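Local structure of Mll7089 protein (Mesorhizobium loti, 2OZ8) at residues A[15-20]-A[320-325]; A[30-35]-A[54-59]; A[19-24]-A[138-143]. The protein is of unknown function but, as a mandelate racemase-like member of the enolase superfamily, probably binds magnesium and may act as a hydro-lyase. All coordinates share one frame; numbering follows the deposited sequence.

Contact 1. Residues A[15-20]-A[320-325]; sequences FARDRV and FQNFDH
Arg17, near the end of strand 5-17 where the chain is about to turn a corner at Asp18 and Arg19, faces Asn322 of the loop 320-325, their CA atoms 6.5 Å apart. Asn322, at the centre of an inverse gamma turn, points its amide at the strand. Its ND2 donates to Ala16 O over 3.3 Å, in the carbonyl plane and on a lone pair, and a second bond to Pro373 O helps to fix the rotation of the group. Phe15 has CG between its backbone N and carbonyl carbon (chi1 56°), which swings the ring toward the loop. There it forms an edge-to-face pair in which His325 turns its edge to the phenyl face, the planes 84° apart and the centroids 5.3 Å apart. Phe323 comes to the phenyl edge, CD1 lying 4.1 Å from Phe15 CZ. Arg17 and Gln321, farther along, run alongside, pointing the same way. NH1 of Arg17 donates to OE1 of Gln321 (3.1 Å, 160° at the hydrogen), with the acceptor close to the guanidinium plane. One water joins Arg17 NH2 to the same OE1; another is shared by Arg17 NH1, Asp18 OD1 and Asn322 N. At the corner, Arg19, bent at chi3, brings NH2 to 2.7 Å from Phe320 O in a weak bond, and its stronger partner is Ser319 O. Arg17 NE is held by Asp30 O and Asp18 OD2 by Asn375. Among its neighbours, the contact packs against strand 27-40, whose Val31 meets Phe15, Arg17 and Phe323, and against helix 146-158, where Leu152 meets Arg19 and Ala156 meets Phe320.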
loop_
_atom_site.group_PDB
_atom_site.type_symbol
_atom_site.label_atom_id
_atom_site.label_comp_id
_atom_site.label_asym_id
_atom_site.label_seq_id
_atom_site.Cartn_x
_atom_site.Cartn_y
_atom_site.Cartn_z
ATOM N N PHE A 15 4.351 -51.265 4.953
ATOM C CA PHE A 15 4.220 -52.184 3.824
ATOM C C PHE A 15 4.614 -51.589 2.477
ATOM O O PHE A 15 4.599 -50.383 2.308
ATOM C CB PHE A 15 2.812 -52.746 3.758
ATOM C CG PHE A 15 1.702 -51.697 3.688
ATOM C CD1 PHE A 15 1.111 -51.356 2.450
ATOM C CD2 PHE A 15 1.181 -51.110 4.858
ATOM C CE1 PHE A 15 -0.008 -50.469 2.371
ATOM C CE2 PHE A 15 0.099 -50.188 4.808
ATOM C CZ PHE A 15 -0.499 -49.873 3.543
ATOM N N ALA A 16 4.963 -52.464 1.531
ATOM C CA ALA A 16 5.294 -52.089 0.148
ATOM C C ALA A 16 4.056 -51.634 -0.592
ATOM O O ALA A 16 2.935 -52.132 -0.335
ATOM C CB ALA A 16 5.953 -53.267 -0.610
ATOM N N ARG A 17 4.267 -50.675 -1.498
ATOM C CA ARG A 17 3.226 -50.214 -2.418
ATOM C C ARG A 17 3.191 -51.109 -3.646
ATOM O O ARG A 17 4.151 -51.810 -3.926
ATOM C CB ARG A 17 3.488 -48.766 -2.845
ATOM C CG ARG A 17 3.177 -47.760 -1.751
ATOM C CD ARG A 17 3.557 -46.341 -2.191
ATOM N NE ARG A 17 3.421 -45.387 -1.094
ATOM C CZ ARG A 17 2.321 -44.686 -0.848
ATOM N NH1 ARG A 17 1.234 -44.826 -1.607
ATOM N NH2 ARG A 17 2.303 -43.842 0.168
ATOM N N ASP A 18 2.081 -51.053 -4.375
ATOM C CA ASP A 18 1.950 -51.732 -5.659
ATOM C C ASP A 18 2.623 -51.032 -6.861
ATOM O O ASP A 18 2.821 -51.657 -7.893
ATOM C CB ASP A 18 0.476 -52.049 -5.953
ATOM C CG ASP A 18 -0.390 -50.804 -6.158
ATOM O OD1 ASP A 18 -0.162 -49.714 -5.521
ATOM O OD2 ASP A 18 -1.334 -50.943 -6.990
ATOM N N ARG A 19 2.989 -49.760 -6.714
ATOM C CA ARG A 19 3.681 -48.988 -7.744
ATOM C C ARG A 19 4.499 -47.928 -7.025
ATOM O O ARG A 19 4.215 -47.613 -5.865
ATOM C CB ARG A 19 2.662 -48.293 -8.661
ATOM C CG ARG A 19 1.972 -47.086 -8.036
ATOM C CD ARG A 19 0.860 -46.474 -8.892
ATOM N NE ARG A 19 -0.378 -46.408 -8.109
ATOM C CZ ARG A 19 -1.071 -45.336 -7.766
ATOM N NH1 ARG A 19 -0.790 -44.109 -8.146
ATOM N NH2 ARG A 19 -2.141 -45.538 -7.062
ATOM N N VAL A 20 5.479 -47.346 -7.710
ATOM C CA VAL A 20 6.148 -46.157 -7.178
ATOM C C VAL A 20 5.225 -44.952 -7.302
ATOM O O VAL A 20 4.584 -44.759 -8.369
ATOM C CB VAL A 20 7.527 -45.855 -7.878
ATOM C CG1 VAL A 20 8.207 -44.624 -7.252
ATOM C CG2 VAL A 20 8.476 -47.032 -7.714
ATOM N N PHE A 320 -5.725 -44.072 -6.063
ATOM C CA PHE A 320 -5.617 -45.503 -6.281
ATOM C C PHE A 320 -4.562 -46.172 -5.407
ATOM O O PHE A 320 -3.981 -47.151 -5.823
ATOM C CB PHE A 320 -5.392 -45.813 -7.787
ATOM C CG PHE A 320 -6.458 -45.246 -8.655
ATOM C CD1 PHE A 320 -7.579 -45.983 -8.947
ATOM C CD2 PHE A 320 -6.356 -43.929 -9.160
ATOM C CE1 PHE A 320 -8.575 -45.466 -9.717
ATOM C CE2 PHE A 320 -7.378 -43.391 -9.944
ATOM C CZ PHE A 320 -8.488 -44.154 -10.200
ATOM N N GLN A 321 -4.339 -45.676 -4.196
ATOM C CA GLN A 321 -3.352 -46.325 -3.301
ATOM C C GLN A 321 -3.832 -47.726 -2.764
ATOM O O GLN A 321 -5.043 -47.995 -2.696
ATOM C CB GLN A 321 -2.943 -45.362 -2.193
ATOM C CG GLN A 321 -2.109 -44.184 -2.716
ATOM C CD GLN A 321 -2.010 -43.046 -1.737
ATOM O OE1 GLN A 321 -0.908 -42.668 -1.333
ATOM N NE2 GLN A 321 -3.171 -42.478 -1.343
ATOM N N ASN A 322 -2.899 -48.634 -2.470
ATOM C CA ASN A 322 -3.285 -49.979 -1.999
ATOM C C ASN A 322 -3.503 -49.934 -0.492
ATOM O O ASN A 322 -2.653 -50.383 0.258
ATOM C CB ASN A 322 -2.260 -51.051 -2.363
ATOM C CG ASN A 322 -0.897 -50.814 -1.702
ATOM O OD1 ASN A 322 -0.503 -49.661 -1.491
ATOM N ND2 ASN A 322 -0.164 -51.907 -1.377
ATOM N N PHE A 323 -4.654 -49.409 -0.075
ATOM C CA PHE A 323 -4.972 -49.118 1.342
ATOM C C PHE A 323 -6.233 -49.848 1.819
ATOM O O PHE A 323 -6.467 -49.948 2.987
ATOM C CB PHE A 323 -5.210 -47.591 1.567
ATOM C CG PHE A 323 -3.973 -46.721 1.447
ATOM C CD1 PHE A 323 -2.701 -47.269 1.354
ATOM C CD2 PHE A 323 -4.090 -45.335 1.455
ATOM C CE1 PHE A 323 -1.536 -46.429 1.248
ATOM C CE2 PHE A 323 -2.970 -44.505 1.358
ATOM C CZ PHE A 323 -1.684 -45.054 1.274
ATOM N N ASP A 324 -7.055 -50.335 0.916
ATOM C CA ASP A 324 -8.408 -50.731 1.275
ATOM C C ASP A 324 -8.447 -51.932 2.229
ATOM O O ASP A 324 -9.392 -52.086 3.015
ATOM C CB ASP A 324 -9.227 -51.025 0.002
ATOM C CG ASP A 324 -9.548 -49.765 -0.820
ATOM O OD1 ASP A 324 -9.002 -48.646 -0.569
ATOM O OD2 ASP A 324 -10.376 -49.891 -1.735
ATOM N N HIS A 325 -7.431 -52.786 2.156
ATOM C CA HIS A 325 -7.385 -53.979 2.959
ATOM C C HIS A 325 -7.384 -53.666 4.474
ATOM O O HIS A 325 -7.698 -54.547 5.327
ATOM C CB HIS A 325 -6.166 -54.816 2.576
ATOM C CG HIS A 325 -4.874 -54.150 2.888
ATOM N ND1 HIS A 325 -4.399 -53.069 2.171
ATOM C CD2 HIS A 325 -3.953 -54.403 3.852
ATOM C CE1 HIS A 325 -3.245 -52.687 2.680
ATOM N NE2 HIS A 325 -2.951 -53.479 3.700
HETATM O O HOH W 1 0.028 -47.407 -3.265
HETATM O O HOH W 2 0.259 -41.522 0.682
#

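Contact 2. Residues A[30-35]-A[54-59]; sequences DVNVAA and FNPLPD
A loop lying over the face of a sheet makes this buried contact, part amide and part apolar: residues 54-59, which lead from strand 45-52 into helix 60-70, cross strand 27-40 of the antiparallel N-terminal sheet at Asn32 and Ala34. The backbones come closest at Asn32 and Pro56, whose CA atoms are 5.4 Å apart. Asn32 carries the polar part. Its side chain runs alongside Pro56, pointing the same way, and the amide is pressed against the proline: OD1 lies 3.0 Å from Pro56 CB, and ND2 is 3.5 Å from Pro56 CA. OD1 of Asn32 also accepts the backbone N-H of Leu57, at 3.3 Å. The donor stands 54° out of the carbonyl plane, above it and not on a lone pair, so the oxygen is reached from over the amide. Leu57 supplies the apolar part. With CD1 anti to CA (chi2 172°), that methyl is carried forward against the strand. It meets Ala34 CB at 3.7 Å and also touches the strand backbone, at Ala34 N (3.5 Å) and Val33 C. Asn55 and Pro56, at the outer side, pack on His69 of the second subunit. Within the chain, strands 5-17 and 45-52 bond to the backbone of residues 30-35 along its two edges, while Ile63 of helix 60-70 closes over Ala34 and Leu57.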
loop_
_atom_site.group_PDB
_atom_site.type_symbol
_atom_site.label_atom_id
_atom_site.label_comp_id
_atom_site.label_asym_id
_atom_site.label_seq_id
_atom_site.Cartn_x
_atom_site.Cartn_y
_atom_site.Cartn_z
ATOM N N ASP A 30 6.880 -47.417 -0.397
ATOM C CA ASP A 30 6.329 -48.038 0.824
ATOM C C ASP A 30 5.341 -47.083 1.495
ATOM O O ASP A 30 5.212 -45.952 1.105
ATOM C CB ASP A 30 7.446 -48.406 1.807
ATOM C CG ASP A 30 8.284 -47.184 2.233
ATOM O OD1 ASP A 30 7.882 -46.043 1.920
ATOM O OD2 ASP A 30 9.355 -47.342 2.851
ATOM N N VAL A 31 4.636 -47.584 2.496
ATOM C CA VAL A 31 3.634 -46.853 3.225
ATOM C C VAL A 31 3.956 -47.037 4.695
ATOM O O VAL A 31 4.189 -48.151 5.145
ATOM C CB VAL A 31 2.284 -47.432 2.974
ATOM C CG1 VAL A 31 1.223 -46.619 3.693
ATOM C CG2 VAL A 31 2.012 -47.501 1.479
ATOM N N ASN A 32 3.962 -45.945 5.438
ATOM C CA ASN A 32 4.213 -45.975 6.864
ATOM C C ASN A 32 3.052 -45.319 7.575
ATOM O O ASN A 32 2.842 -44.134 7.396
ATOM C CB ASN A 32 5.504 -45.248 7.142
ATOM C CG ASN A 32 6.715 -46.161 7.005
ATOM O OD1 ASN A 32 7.068 -46.871 7.939
ATOM N ND2 ASN A 32 7.364 -46.124 5.862
ATOM N N VAL A 33 2.251 -46.092 8.319
ATOM C CA VAL A 33 0.968 -45.603 8.835
ATOM C C VAL A 33 0.551 -46.378 10.082
ATOM O O VAL A 33 0.763 -47.594 10.168
ATOM C CB VAL A 33 -0.150 -45.605 7.739
ATOM C CG1 VAL A 33 -0.532 -47.025 7.279
ATOM C CG2 VAL A 33 -1.366 -44.871 8.178
ATOM N N ALA A 34 0.007 -45.654 11.068
ATOM C CA ALA A 34 -0.518 -46.257 12.266
ATOM C C ALA A 34 -1.968 -45.805 12.512
ATOM O O ALA A 34 -2.306 -44.617 12.355
ATOM C CB ALA A 34 0.366 -45.941 13.461
ATOM N N ALA A 35 -2.810 -46.764 12.896
ATOM C CA ALA A 35 -4.185 -46.469 13.234
ATOM C C ALA A 35 -4.200 -46.016 14.667
ATOM O O ALA A 35 -3.524 -46.572 15.504
ATOM C CB ALA A 35 -5.067 -47.689 13.027
ATOM N N PHE A 54 8.102 -39.386 4.574
ATOM C CA PHE A 54 9.479 -39.493 4.121
ATOM C C PHE A 54 10.258 -40.503 4.942
ATOM O O PHE A 54 11.123 -41.196 4.409
ATOM C CB PHE A 54 10.194 -38.123 4.143
ATOM C CG PHE A 54 9.301 -36.954 3.766
ATOM C CD1 PHE A 54 8.793 -36.826 2.466
ATOM C CD2 PHE A 54 8.954 -35.984 4.727
ATOM C CE1 PHE A 54 7.954 -35.750 2.120
ATOM C CE2 PHE A 54 8.118 -34.900 4.395
ATOM C CZ PHE A 54 7.621 -34.788 3.077
ATOM N N ASN A 55 9.964 -40.560 6.240
ATOM C CA ASN A 55 10.593 -41.490 7.166
ATOM C C ASN A 55 9.603 -42.573 7.656
ATOM O O ASN A 55 8.395 -42.317 7.751
ATOM C CB ASN A 55 11.157 -40.702 8.357
ATOM C CG ASN A 55 12.615 -40.258 8.132
ATOM O OD1 ASN A 55 12.958 -39.632 7.115
ATOM N ND2 ASN A 55 13.498 -40.613 9.095
ATOM N N PRO A 56 10.105 -43.778 8.006
ATOM C CA PRO A 56 9.143 -44.734 8.557
ATOM C C PRO A 56 8.772 -44.326 9.981
ATOM O O PRO A 56 9.436 -43.477 10.578
ATOM C CB PRO A 56 9.904 -46.080 8.565
ATOM C CG PRO A 56 11.291 -45.774 8.114
ATOM C CD PRO A 56 11.481 -44.303 7.972
ATOM N N LEU A 57 7.707 -44.928 10.498
ATOM C CA LEU A 57 7.305 -44.699 11.869
ATOM C C LEU A 57 8.267 -45.373 12.836
ATOM O O LEU A 57 8.849 -46.400 12.510
ATOM C CB LEU A 57 5.877 -45.203 12.087
ATOM C CG LEU A 57 4.798 -44.312 11.491
ATOM C CD1 LEU A 57 3.451 -44.975 11.584
ATOM C CD2 LEU A 57 4.789 -42.982 12.219
ATOM N N PRO A 58 8.436 -44.813 14.034
ATOM C CA PRO A 58 9.164 -45.628 14.993
ATOM C C PRO A 58 8.315 -46.859 15.412
ATOM O O PRO A 58 7.209 -47.078 14.856
ATOM C CB PRO A 58 9.397 -44.670 16.173
ATOM C CG PRO A 58 8.326 -43.664 16.071
ATOM C CD PRO A 58 8.015 -43.524 14.597
ATOM N N ASP A 59 8.823 -47.648 16.366
ATOM C CA ASP A 59 8.109 -48.848 16.849
ATOM C C ASP A 59 6.754 -48.506 17.454
ATOM O O ASP A 59 6.593 -47.440 18.034
ATOM C CB ASP A 59 8.934 -49.557 17.905
ATOM C CG ASP A 59 10.170 -50.182 17.349
ATOM O OD1 ASP A 59 10.284 -50.389 16.117
ATOM O OD2 ASP A 59 11.058 -50.467 18.169
#

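Contact 3. Residues A[19-24]-A[138-143]; sequences RVIGDS and SGLDFH
Arg19 starts the contact with its guanidinium edge, NH1 lying 2.8 Å from Gly139 O in the plane of the group, while NH2 is held by Ser319 O. Val20 follows, its CG1 anti to the backbone N (chi1 -178°) and 3.8 Å from His143 CB; a water donates to Val20 O and Leu140 O and accepts from His143 N. Ile21 lies alongside Leu140, CB to CB 3.9 Å, and its CA gives a CA-H...O contact to Leu140 O. Leu140 O also accepts from Gly22 N, at 2.9 Å, the donor standing 43° out of the carbonyl plane. Gly22 makes a single bridge with Asp141, and the edge of the His143 imidazole comes to 4.0 Å from its CA (CD2). Asp23 sets its CA against Phe142 CB, 3.5 Å away, while its carboxylate reaches ahead to Gln25 N. Ser24 ends the run with a CH-pi contact, its CA 3.9 Å from the centroid of the Phe142 ring, over the face; its OG bonds Pro197 O. A sulfate, probably from the crystallisation liquor, lies near Phe142. This meeting of strand 20-22 with the C-terminal end of barrel strand 132-138 is consistent with the enolase superfamily, whose capping domain closes over the barrel mouth.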
loop_
_atom_site.group_PDB
_atom_site.type_symbol
_atom_site.label_atom_id
_atom_site.label_comp_id
_atom_site.label_asym_id
_atom_site.label_seq_id
_atom_site.Cartn_x
_atom_site.Cartn_y
_atom_site.Cartn_z
ATOM N N ARG A 19 2.989 -49.760 -6.714
ATOM C CA ARG A 19 3.681 -48.988 -7.744
ATOM C C ARG A 19 4.499 -47.928 -7.025
ATOM O O ARG A 19 4.215 -47.613 -5.865
ATOM C CB ARG A 19 2.662 -48.293 -8.661
ATOM C CG ARG A 19 1.972 -47.086 -8.036
ATOM C CD ARG A 19 0.860 -46.474 -8.892
ATOM N NE ARG A 19 -0.378 -46.408 -8.109
ATOM C CZ ARG A 19 -1.071 -45.336 -7.766
ATOM N NH1 ARG A 19 -0.790 -44.109 -8.146
ATOM N NH2 ARG A 19 -2.141 -45.538 -7.062
ATOM N N VAL A 20 5.479 -47.346 -7.710
ATOM C CA VAL A 20 6.148 -46.157 -7.178
ATOM C C VAL A 20 5.225 -44.952 -7.302
ATOM O O VAL A 20 4.584 -44.759 -8.369
ATOM C CB VAL A 20 7.527 -45.855 -7.878
ATOM C CG1 VAL A 20 8.207 -44.624 -7.252
ATOM C CG2 VAL A 20 8.476 -47.032 -7.714
ATOM N N ILE A 21 5.132 -44.176 -6.206
ATOM C CA ILE A 21 4.428 -42.888 -6.228
ATOM C C ILE A 21 5.408 -41.736 -6.089
ATOM O O ILE A 21 6.489 -41.900 -5.571
ATOM C CB ILE A 21 3.325 -42.720 -5.135
ATOM C CG1 ILE A 21 3.941 -42.570 -3.736
ATOM C CG2 ILE A 21 2.261 -43.775 -5.283
ATOM C CD1 ILE A 21 3.008 -42.032 -2.701
ATOM N N GLY A 22 5.028 -40.572 -6.561
ATOM C CA GLY A 22 5.796 -39.389 -6.244
ATOM C C GLY A 22 5.550 -38.237 -7.173
ATOM O O GLY A 22 4.603 -38.231 -7.971
ATOM N N ASP A 23 6.464 -37.282 -7.092
ATOM C CA ASP A 23 6.323 -36.006 -7.780
ATOM C C ASP A 23 7.719 -35.463 -8.029
ATOM O O ASP A 23 8.711 -36.150 -7.801
ATOM C CB ASP A 23 5.522 -35.048 -6.912
ATOM C CG ASP A 23 6.146 -34.849 -5.542
ATOM O OD1 ASP A 23 7.390 -34.685 -5.444
ATOM O OD2 ASP A 23 5.413 -34.862 -4.550
ATOM N N SER A 24 7.800 -34.213 -8.460
ATOM C CA SER A 24 9.053 -33.683 -8.951
ATOM C C SER A 24 10.098 -33.632 -7.857
ATOM O O SER A 24 11.242 -33.444 -8.140
ATOM C CB SER A 24 8.834 -32.292 -9.559
ATOM O OG SER A 24 8.584 -31.339 -8.553
ATOM N N SER A 138 -5.892 -39.261 -9.783
ATOM C CA SER A 138 -4.608 -38.652 -9.565
ATOM C C SER A 138 -3.535 -39.723 -9.500
ATOM O O SER A 138 -3.555 -40.600 -8.660
ATOM C CB SER A 138 -4.680 -37.853 -8.283
ATOM O OG SER A 138 -3.441 -37.325 -7.933
ATOM N N GLY A 139 -2.578 -39.636 -10.390
ATOM C CA GLY A 139 -1.661 -40.724 -10.641
ATOM C C GLY A 139 -0.464 -40.758 -9.732
ATOM O O GLY A 139 0.057 -41.835 -9.492
ATOM N N LEU A 140 -0.047 -39.603 -9.193
ATOM C CA LEU A 140 1.195 -39.509 -8.366
ATOM C C LEU A 140 2.316 -40.171 -9.182
ATOM O O LEU A 140 3.119 -40.970 -8.682
ATOM C CB LEU A 140 0.995 -40.170 -6.971
ATOM C CG LEU A 140 -0.297 -39.820 -6.185
ATOM C CD1 LEU A 140 -0.430 -40.575 -4.858
ATOM C CD2 LEU A 140 -0.461 -38.284 -5.916
ATOM N N ASP A 141 2.317 -39.814 -10.467
ATOM C CA ASP A 141 2.865 -40.639 -11.572
ATOM C C ASP A 141 4.174 -40.162 -12.059
ATOM O O ASP A 141 4.560 -40.559 -13.115
ATOM C CB ASP A 141 1.948 -40.559 -12.800
ATOM C CG ASP A 141 1.727 -39.088 -13.258
ATOM O OD1 ASP A 141 0.866 -38.455 -12.634
ATOM O OD2 ASP A 141 2.448 -38.567 -14.165
ATOM N N PHE A 142 4.855 -39.305 -11.338
ATOM C CA PHE A 142 6.073 -38.729 -11.867
ATOM C C PHE A 142 7.140 -39.786 -12.162
ATOM O O PHE A 142 7.977 -39.616 -13.044
ATOM C CB PHE A 142 6.625 -37.702 -10.877
ATOM C CG PHE A 142 7.711 -36.846 -11.433
ATOM C CD1 PHE A 142 7.391 -35.713 -12.232
ATOM C CD2 PHE A 142 9.044 -37.170 -11.200
ATOM C CE1 PHE A 142 8.395 -34.883 -12.775
ATOM C CE2 PHE A 142 10.082 -36.359 -11.722
ATOM C CZ PHE A 142 9.763 -35.216 -12.534
ATOM N N HIS A 143 7.121 -40.890 -11.423
ATOM C CA HIS A 143 8.206 -41.865 -11.528
ATOM C C HIS A 143 7.783 -43.071 -12.324
ATOM O O HIS A 143 8.612 -43.911 -12.678
ATOM C CB HIS A 143 8.694 -42.248 -10.149
ATOM C CG HIS A 143 9.371 -41.125 -9.450
ATOM N ND1 HIS A 143 10.552 -40.584 -9.901
ATOM C CD2 HIS A 143 9.024 -40.410 -8.358
ATOM C CE1 HIS A 143 10.911 -39.587 -9.114
ATOM N NE2 HIS A 143 10.002 -39.464 -8.166
HETATM O O HOH W 3 2.205 -43.651 -9.271
HETATM O O HOH W 4 5.449 -41.987 -9.496
#

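In the fold
Contacts 1 and 3 both tie the N-terminal sheet to loops that follow barrel strands, 313-318 and 132-138, and they share Arg19 and Val20 at the corner between strands 5-17 and 20-22. Contact 2 stays within the N-terminal part, where strand 27-40 is covered by the loop before helix 60-70. Contacts 1 and 2 are buried and touch directly through the pairing of strands 5-17 and 27-40, although contact 2 also borders the second subunit; contact 3 is partly buried. Chemistry follows place: contact 1 mixes aromatic rings with arginine-to-amide bonds, contact 2 pairs one bonded amide with a leucine methyl, and contact 3 combines a backbone bond and waters with CH-pi and aliphatic packing.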